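Local coordinates for protein 6-phospho-beta-glucosidase BglT (Thermotoga maritima, PDB 1UP7) that hydrolyses cellobiose 6'-phosphate to glucose 6-phosphate and glucose, as a family 4 glycosidase that depends on NAD+ and manganese, at residues A[1-15]-A[30-44]. Residues are numbered along the deposited sequence; the frame is centred on the assembly and turned at random.
Sequences RHMRIAVIGGGSSYT and RIDEVIFYDIDEEKQ. With NAD (nicotinamide-adenine-dinucleotide), chain I.
Strand 4-8 and strand 33-37 run side by side in parallel, pairing Ile5 with Val34 and Val7 with Phe36, and the ladder ends at Tyr37 O, which accepts from Gly9 N, just past strand 4-8, and also from Gly10 N. Helix 15-25 links them in a right-handed beta-alpha-beta crossover, the first unit of the Rossmann fold, and covers the face bearing Val7 and Phe36. Branched Val7 suits this interior: its CB lies 3.6 Å from Phe36 CD1, while CG2 reaches Val34 CG1. Thr15 CG2 also meets the Phe36 ring at CE1, joining the helix start to the strand. On the other face, Arg4 forms a salt bridge with Glu33, NE and NH2 both hydrogen-bonding side-on to OE2, with NE 2.6 Å from OE2 and the two flat groups nearly coplanar (19°). Ile35 CD1 lies over one face of that guanidinium, and Arg4 NH1 is held by the carbonyls of Gly69 and Ala70. At the N-terminal end a carboxylate suits Asp32, whose OD2 takes the backbone N-H of Met3 at 2.7 Å while the group forms a salt bridge with Arg30.

Beyond the strands lies the glycine-rich dinucleotide-binding turn. Gly11 N hydrogen-bonds to Asp38 OD2 at 2.7 Å from above the carboxylate plane; lacking a side chain, Gly11 lets that oxygen and NAD O3B approach its backbone. At Gly9 phi is 102°, where a CB would press on the preceding carbonyl oxygen, so the position calls for glycine. With CG anti to its backbone N (chi1 -152°), Asp38 presents both oxygens to the adenosine ribose: OD1 accepts from NAD O2B at 2.6 Å and OD2 from NAD O3B at 2.7 Å. This is the acidic residue just after the second strand familiar from NAD-binding Rossmann folds. A ribose 2'-phosphate would probably be repelled by its charge, consistent with use of NAD, and the bond from Gly11 N fixes Asp38 OD2 against the glycine-rich turn.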
loop_
_atom_site.group_PDB
_atom_site.type_symbol
_atom_site.label_atom_id
_atom_site.label_comp_id
_atom_site.label_asym_id
_atom_site.label_seq_id
_atom_site.Cartn_x
_atom_site.Cartn_y
_atom_site.Cartn_z
ATOM N N ARG A 1 1.712 10.931 -40.266
ATOM C CA ARG A 1 3.200 10.782 -40.287
ATOM C C ARG A 1 3.923 12.135 -40.377
ATOM O O ARG A 1 5.070 12.269 -39.905
ATOM C CB ARG A 1 3.639 9.880 -41.443
ATOM C CG ARG A 1 4.846 9.012 -41.094
ATOM C CD ARG A 1 6.103 9.324 -41.898
ATOM N NE ARG A 1 7.311 8.857 -41.203
ATOM C CZ ARG A 1 8.463 8.560 -41.801
ATOM N NH1 ARG A 1 8.580 8.687 -43.122
ATOM N NH2 ARG A 1 9.505 8.147 -41.079
ATOM N N HIS A 2 3.273 13.112 -41.012
ATOM C CA HIS A 2 3.702 14.509 -40.905
ATOM C C HIS A 2 3.628 14.900 -39.416
ATOM O O HIS A 2 2.570 14.719 -38.768
ATOM C CB HIS A 2 2.822 15.429 -41.774
ATOM C CG HIS A 2 2.706 16.840 -41.264
ATOM N ND1 HIS A 2 3.378 17.902 -41.846
ATOM C CD2 HIS A 2 1.968 17.373 -40.254
ATOM C CE1 HIS A 2 3.075 19.020 -41.206
ATOM N NE2 HIS A 2 2.224 18.726 -40.232
ATOM N N MET A 3 4.728 15.450 -38.899
ATOM C CA MET A 3 4.958 15.634 -37.458
ATOM C C MET A 3 5.357 17.076 -37.124
ATOM O O MET A 3 6.256 17.662 -37.745
ATOM C CB MET A 3 6.056 14.680 -36.986
ATOM C CG MET A 3 6.030 14.407 -35.507
ATOM S SD MET A 3 7.094 15.541 -34.574
ATOM C CE MET A 3 8.631 14.601 -34.399
ATOM N N ARG A 4 4.687 17.644 -36.137
ATOM C CA ARG A 4 4.924 19.031 -35.777
ATOM C C ARG A 4 5.261 19.182 -34.295
ATOM O O ARG A 4 4.600 18.598 -33.447
ATOM C CB ARG A 4 3.703 19.887 -36.134
ATOM C CG ARG A 4 3.860 21.318 -35.639
ATOM C CD ARG A 4 2.584 22.052 -35.429
ATOM N NE ARG A 4 2.160 22.733 -36.649
ATOM C CZ ARG A 4 1.213 23.685 -36.687
ATOM N NH1 ARG A 4 0.580 24.071 -35.548
ATOM N NH2 ARG A 4 0.895 24.236 -37.864
ATOM N N ILE A 5 6.288 19.970 -34.001
ATOM C CA ILE A 5 6.658 20.300 -32.616
ATOM C C ILE A 5 6.342 21.770 -32.312
ATOM O O ILE A 5 6.804 22.658 -33.026
ATOM C CB ILE A 5 8.167 20.040 -32.360
ATOM C CG1 ILE A 5 8.595 18.600 -32.702
ATOM C CG2 ILE A 5 8.570 20.427 -30.926
ATOM C CD1 ILE A 5 10.129 18.443 -32.646
ATOM N N ALA A 6 5.566 22.025 -31.261
ATOM C CA ALA A 6 5.356 23.399 -30.798
ATOM C C ALA A 6 6.317 23.755 -29.662
ATOM O O ALA A 6 6.607 22.929 -28.784
ATOM C CB ALA A 6 3.890 23.644 -30.358
ATOM N N VAL A 7 6.824 24.983 -29.708
ATOM C CA VAL A 7 7.726 25.497 -28.696
ATOM C C VAL A 7 7.111 26.757 -28.068
ATOM O O VAL A 7 6.945 27.788 -28.752
ATOM C CB VAL A 7 9.143 25.824 -29.263
ATOM C CG1 VAL A 7 10.043 26.416 -28.157
ATOM C CG2 VAL A 7 9.787 24.632 -29.895
ATOM N N ILE A 8 6.772 26.666 -26.782
ATOM C CA ILE A 8 6.065 27.741 -26.082
ATOM C C ILE A 8 7.094 28.496 -25.216
ATOM O O ILE A 8 7.663 27.949 -24.265
ATOM C CB ILE A 8 4.876 27.176 -25.247
ATOM C CG1 ILE A 8 4.089 26.128 -26.044
ATOM C CG2 ILE A 8 3.955 28.275 -24.767
ATOM C CD1 ILE A 8 3.513 26.586 -27.369
ATOM N N GLY A 9 7.334 29.749 -25.594
ATOM C CA GLY A 9 8.427 30.546 -25.077
ATOM C C GLY A 9 9.584 30.604 -26.076
ATOM O O GLY A 9 10.758 30.508 -25.696
ATOM N N GLY A 10 9.253 30.770 -27.357
ATOM C CA GLY A 10 10.239 30.779 -28.414
ATOM C C GLY A 10 11.323 31.836 -28.264
ATOM O O GLY A 10 12.442 31.676 -28.765
ATOM N N GLY A 11 11.010 32.919 -27.567
ATOM C CA GLY A 11 11.994 33.954 -27.328
ATOM C C GLY A 11 13.059 33.623 -26.297
ATOM O O GLY A 11 13.931 34.454 -26.074
ATOM N N SER A 12 13.008 32.445 -25.658
ATOM C CA SER A 12 14.066 32.047 -24.733
ATOM C C SER A 12 15.439 32.093 -25.402
ATOM O O SER A 12 15.607 31.748 -26.571
ATOM C CB SER A 12 13.864 30.644 -24.138
ATOM O OG SER A 12 15.091 30.175 -23.604
ATOM N N SER A 13 16.435 32.518 -24.638
ATOM C CA SER A 13 17.796 32.536 -25.163
ATOM C C SER A 13 18.400 31.145 -25.333
ATOM O O SER A 13 19.433 31.023 -25.991
ATOM C CB SER A 13 18.715 33.491 -24.400
ATOM O OG SER A 13 18.993 33.012 -23.102
ATOM N N TYR A 14 17.738 30.107 -24.810
ATOM C CA TYR A 14 18.174 28.721 -25.041
ATOM C C TYR A 14 17.615 28.097 -26.331
ATOM O O TYR A 14 18.056 26.989 -26.724
ATOM C CB TYR A 14 17.791 27.779 -23.881
ATOM C CG TYR A 14 18.356 28.080 -22.525
ATOM C CD1 TYR A 14 19.697 27.818 -22.209
ATOM C CD2 TYR A 14 17.531 28.596 -21.524
ATOM C CE1 TYR A 14 20.192 28.093 -20.914
ATOM C CE2 TYR A 14 18.011 28.871 -20.251
ATOM C CZ TYR A 14 19.331 28.613 -19.950
ATOM O OH TYR A 14 19.747 28.882 -18.661
ATOM N N THR A 15 16.647 28.781 -26.959
ATOM C CA THR A 15 15.978 28.257 -28.160
ATOM C C THR A 15 16.963 27.721 -29.241
ATOM O O THR A 15 16.754 26.633 -29.754
ATOM C CB THR A 15 14.998 29.312 -28.716
ATOM O OG1 THR A 15 13.828 29.343 -27.890
ATOM C CG2 THR A 15 14.483 28.932 -30.097
ATOM N N ARG A 30 11.461 11.910 -38.397
ATOM C CA ARG A 30 10.955 12.911 -39.300
ATOM C C ARG A 30 10.346 14.086 -38.503
ATOM O O ARG A 30 9.513 13.895 -37.615
ATOM C CB ARG A 30 9.993 12.240 -40.281
ATOM C CG ARG A 30 8.746 13.004 -40.622
ATOM C CD ARG A 30 8.034 12.456 -41.850
ATOM N NE ARG A 30 7.312 13.497 -42.573
ATOM C CZ ARG A 30 7.108 13.483 -43.889
ATOM N NH1 ARG A 30 7.581 12.483 -44.636
ATOM N NH2 ARG A 30 6.436 14.477 -44.464
ATOM N N ILE A 31 10.831 15.291 -38.780
ATOM C CA ILE A 31 10.255 16.500 -38.217
ATOM C C ILE A 31 9.862 17.400 -39.386
ATOM O O ILE A 31 10.713 17.808 -40.170
ATOM C CB ILE A 31 11.265 17.222 -37.269
ATOM C CG1 ILE A 31 11.593 16.374 -36.038
ATOM C CG2 ILE A 31 10.713 18.585 -36.787
ATOM C CD1 ILE A 31 12.787 16.912 -35.248
ATOM N N ASP A 32 8.578 17.717 -39.517
ATOM C CA ASP A 32 8.161 18.530 -40.664
ATOM C C ASP A 32 8.190 20.011 -40.360
ATOM O O ASP A 32 8.578 20.813 -41.203
ATOM C CB ASP A 32 6.800 18.105 -41.188
ATOM C CG ASP A 32 6.799 16.679 -41.644
ATOM O OD1 ASP A 32 7.207 16.427 -42.797
ATOM O OD2 ASP A 32 6.443 15.735 -40.904
ATOM N N GLU A 33 7.780 20.371 -39.145
ATOM C CA GLU A 33 7.813 21.765 -38.738
ATOM C C GLU A 33 7.973 21.970 -37.235
ATOM O O GLU A 33 7.551 21.151 -36.417
ATOM C CB GLU A 33 6.615 22.537 -39.291
ATOM C CG GLU A 33 5.268 21.872 -39.038
ATOM C CD GLU A 33 4.109 22.584 -39.736
ATOM O OE1 GLU A 33 4.221 22.821 -40.953
ATOM O OE2 GLU A 33 3.090 22.908 -39.067
ATOM N N VAL A 34 8.646 23.060 -36.900
ATOM C CA VAL A 34 8.708 23.556 -35.541
ATOM C C VAL A 34 8.037 24.926 -35.518
ATOM O O VAL A 34 8.419 25.832 -36.262
ATOM C CB VAL A 34 10.150 23.579 -34.998
ATOM C CG1 VAL A 34 10.166 24.062 -33.569
ATOM C CG2 VAL A 34 10.747 22.150 -35.082
ATOM N N ILE A 35 6.996 25.041 -34.704
ATOM C CA ILE A 35 6.275 26.299 -34.596
ATOM C C ILE A 35 6.473 26.936 -33.218
ATOM O O ILE A 35 6.409 26.257 -32.181
ATOM C CB ILE A 35 4.799 26.107 -34.944
ATOM C CG1 ILE A 35 4.093 27.465 -35.019
ATOM C CG2 ILE A 35 4.140 25.233 -33.910
ATOM C CD1 ILE A 35 2.825 27.445 -35.900
ATOM N N PHE A 36 6.696 28.244 -33.234
ATOM C CA PHE A 36 7.086 28.998 -32.057
ATOM C C PHE A 36 5.990 29.963 -31.645
ATOM O O PHE A 36 5.402 30.622 -32.499
ATOM C CB PHE A 36 8.400 29.776 -32.326
ATOM C CG PHE A 36 9.586 28.899 -32.546
ATOM C CD1 PHE A 36 10.333 28.428 -31.457
ATOM C CD2 PHE A 36 9.945 28.501 -33.829
ATOM C CE1 PHE A 36 11.450 27.595 -31.643
ATOM C CE2 PHE A 36 11.052 27.651 -34.043
ATOM C CZ PHE A 36 11.822 27.209 -32.933
ATOM N N TYR A 37 5.717 30.019 -30.340
ATOM C CA TYR A 37 4.832 31.003 -29.767
ATOM C C TYR A 37 5.526 31.657 -28.569
ATOM O O TYR A 37 6.215 30.973 -27.795
ATOM C CB TYR A 37 3.486 30.380 -29.341
ATOM C CG TYR A 37 2.686 31.371 -28.540
ATOM C CD1 TYR A 37 2.182 32.516 -29.149
ATOM C CD2 TYR A 37 2.534 31.232 -27.165
ATOM C CE1 TYR A 37 1.496 33.478 -28.443
ATOM C CE2 TYR A 37 1.832 32.198 -26.425
ATOM C CZ TYR A 37 1.313 33.322 -27.084
ATOM O OH TYR A 37 0.629 34.309 -26.396
ATOM N N ASP A 38 5.331 32.966 -28.426
ATOM C CA ASP A 38 5.818 33.757 -27.285
ATOM C C ASP A 38 4.872 34.968 -27.109
ATOM O O ASP A 38 4.349 35.483 -28.086
ATOM C CB ASP A 38 7.249 34.278 -27.565
ATOM C CG ASP A 38 8.082 34.489 -26.297
ATOM O OD1 ASP A 38 7.850 35.477 -25.540
ATOM O OD2 ASP A 38 9.010 33.697 -25.983
ATOM N N ILE A 39 4.679 35.420 -25.874
ATOM C CA ILE A 39 3.895 36.629 -25.582
ATOM C C ILE A 39 4.623 37.888 -26.044
ATOM O O ILE A 39 4.016 38.962 -26.177
ATOM C CB ILE A 39 3.558 36.750 -24.058
ATOM C CG1 ILE A 39 4.836 36.935 -23.193
ATOM C CG2 ILE A 39 2.690 35.584 -23.605
ATOM C CD1 ILE A 39 4.567 37.221 -21.668
ATOM N N ASP A 40 5.929 37.751 -26.282
ATOM C CA ASP A 40 6.802 38.866 -26.644
ATOM C C ASP A 40 7.291 38.693 -28.086
ATOM O O ASP A 40 8.343 38.108 -28.342
ATOM C CB ASP A 40 7.992 38.926 -25.679
ATOM C CG ASP A 40 8.877 40.154 -25.883
ATOM O OD1 ASP A 40 8.781 40.848 -26.915
ATOM O OD2 ASP A 40 9.758 40.481 -25.072
ATOM N N GLU A 41 6.504 39.214 -29.031
ATOM C CA GLU A 41 6.724 38.976 -30.456
ATOM C C GLU A 41 8.084 39.461 -30.946
ATOM O O GLU A 41 8.744 38.790 -31.745
ATOM C CB GLU A 41 5.650 39.658 -31.303
ATOM C CG GLU A 41 5.555 39.110 -32.723
ATOM C CD GLU A 41 5.740 40.180 -33.791
ATOM O OE1 GLU A 41 4.749 40.910 -34.081
ATOM O OE2 GLU A 41 6.868 40.295 -34.361
ATOM N N GLU A 42 8.487 40.641 -30.495
ATOM C CA GLU A 42 9.693 41.274 -31.011
ATOM C C GLU A 42 10.954 40.553 -30.531
ATOM O O GLU A 42 11.912 40.397 -31.299
ATOM C CB GLU A 42 9.708 42.799 -30.734
ATOM C CG GLU A 42 8.290 43.391 -30.604
ATOM C CD GLU A 42 8.181 44.915 -30.803
ATOM O OE1 GLU A 42 9.214 45.583 -31.094
ATOM O OE2 GLU A 42 7.041 45.463 -30.670
ATOM N N LYS A 43 10.938 40.061 -29.297
ATOM C CA LYS A 43 12.058 39.296 -28.776
ATOM C C LYS A 43 12.156 37.948 -29.500
ATOM O O LYS A 43 13.240 37.544 -29.918
ATOM C CB LYS A 43 11.926 39.118 -27.277
ATOM C CG LYS A 43 13.183 38.591 -26.596
ATOM C CD LYS A 43 12.789 37.596 -25.529
ATOM C CE LYS A 43 13.393 37.870 -24.161
ATOM N NZ LYS A 43 13.588 36.516 -23.455
ATOM N N GLN A 44 11.029 37.269 -29.668
ATOM C CA GLN A 44 11.033 35.976 -30.317
ATOM C C GLN A 44 11.512 36.051 -31.784
ATOM O O GLN A 44 12.219 35.153 -32.268
ATOM C CB GLN A 44 9.676 35.334 -30.218
ATOM C CG GLN A 44 9.562 34.124 -31.065
ATOM C CD GLN A 44 8.295 33.385 -30.821
ATOM O OE1 GLN A 44 8.296 32.357 -30.151
ATOM N NE2 GLN A 44 7.207 33.899 -31.343
HETATM P PA NAD I . 13.089 33.513 -20.176
HETATM O O1A NAD I . 12.872 34.650 -19.261
HETATM O O2A NAD I . 14.004 33.798 -21.388
HETATM O O5B NAD I . 11.601 33.102 -20.670
HETATM C C5B NAD I . 11.436 32.389 -21.868
HETATM C C4B NAD I . 10.372 33.051 -22.733
HETATM O O4B NAD I . 9.075 32.839 -22.179
HETATM C C3B NAD I . 10.521 34.557 -22.906
HETATM O O3B NAD I . 10.742 34.818 -24.284
HETATM C C2B NAD I . 9.185 35.138 -22.438
HETATM O O2B NAD I . 8.747 36.205 -23.255
HETATM C C1B NAD I . 8.274 33.938 -22.623
HETATM N N9A NAD I . 7.042 33.962 -21.840
HETATM C C8A NAD I . 6.801 34.473 -20.579
HETATM N N7A NAD I . 5.509 34.203 -20.293
HETATM C C5A NAD I . 4.945 33.501 -21.293
HETATM C C6A NAD I . 3.672 32.992 -21.516
HETATM N N6A NAD I . 2.695 33.135 -20.627
HETATM N N1A NAD I . 3.410 32.321 -22.705
HETATM C C2A NAD I . 4.400 32.177 -23.663
HETATM N N3A NAD I . 5.646 32.711 -23.442
HETATM C C4A NAD I . 5.904 33.358 -22.282
HETATM O O3 NAD I . 13.695 32.332 -19.267
HETATM P PN NAD I . 14.539 31.048 -19.721
HETATM O O1N NAD I . 15.822 31.204 -18.990
HETATM O O2N NAD I . 14.539 30.820 -21.149
HETATM O O5D NAD I . 13.713 29.813 -19.129
HETATM C C5D NAD I . 12.314 29.640 -19.264
HETATM C C4D NAD I . 11.857 28.622 -18.207
HETATM O O4D NAD I . 12.472 27.344 -18.368
HETATM C C3D NAD I . 12.208 29.066 -16.795
HETATM O O3D NAD I . 11.102 28.733 -16.012
HETATM C C2D NAD I . 13.422 28.227 -16.411
HETATM O O2D NAD I . 13.560 27.968 -15.024
HETATM C C1D NAD I . 13.278 26.974 -17.244
HETATM N N1N NAD I . 14.565 26.615 -17.847
HETATM C C2N NAD I . 14.538 26.434 -19.212
HETATM C C3N NAD I . 15.669 26.095 -19.912
HETATM C C7N NAD I . 15.569 25.932 -21.411
HETATM O O7N NAD I . 16.169 24.854 -22.104
HETATM N N7N NAD I . 14.868 26.848 -22.097
HETATM C C4N NAD I . 16.853 25.940 -19.187
HETATM C C5N NAD I . 16.901 26.113 -17.789
HETATM C C6N NAD I . 15.726 26.458 -17.120
#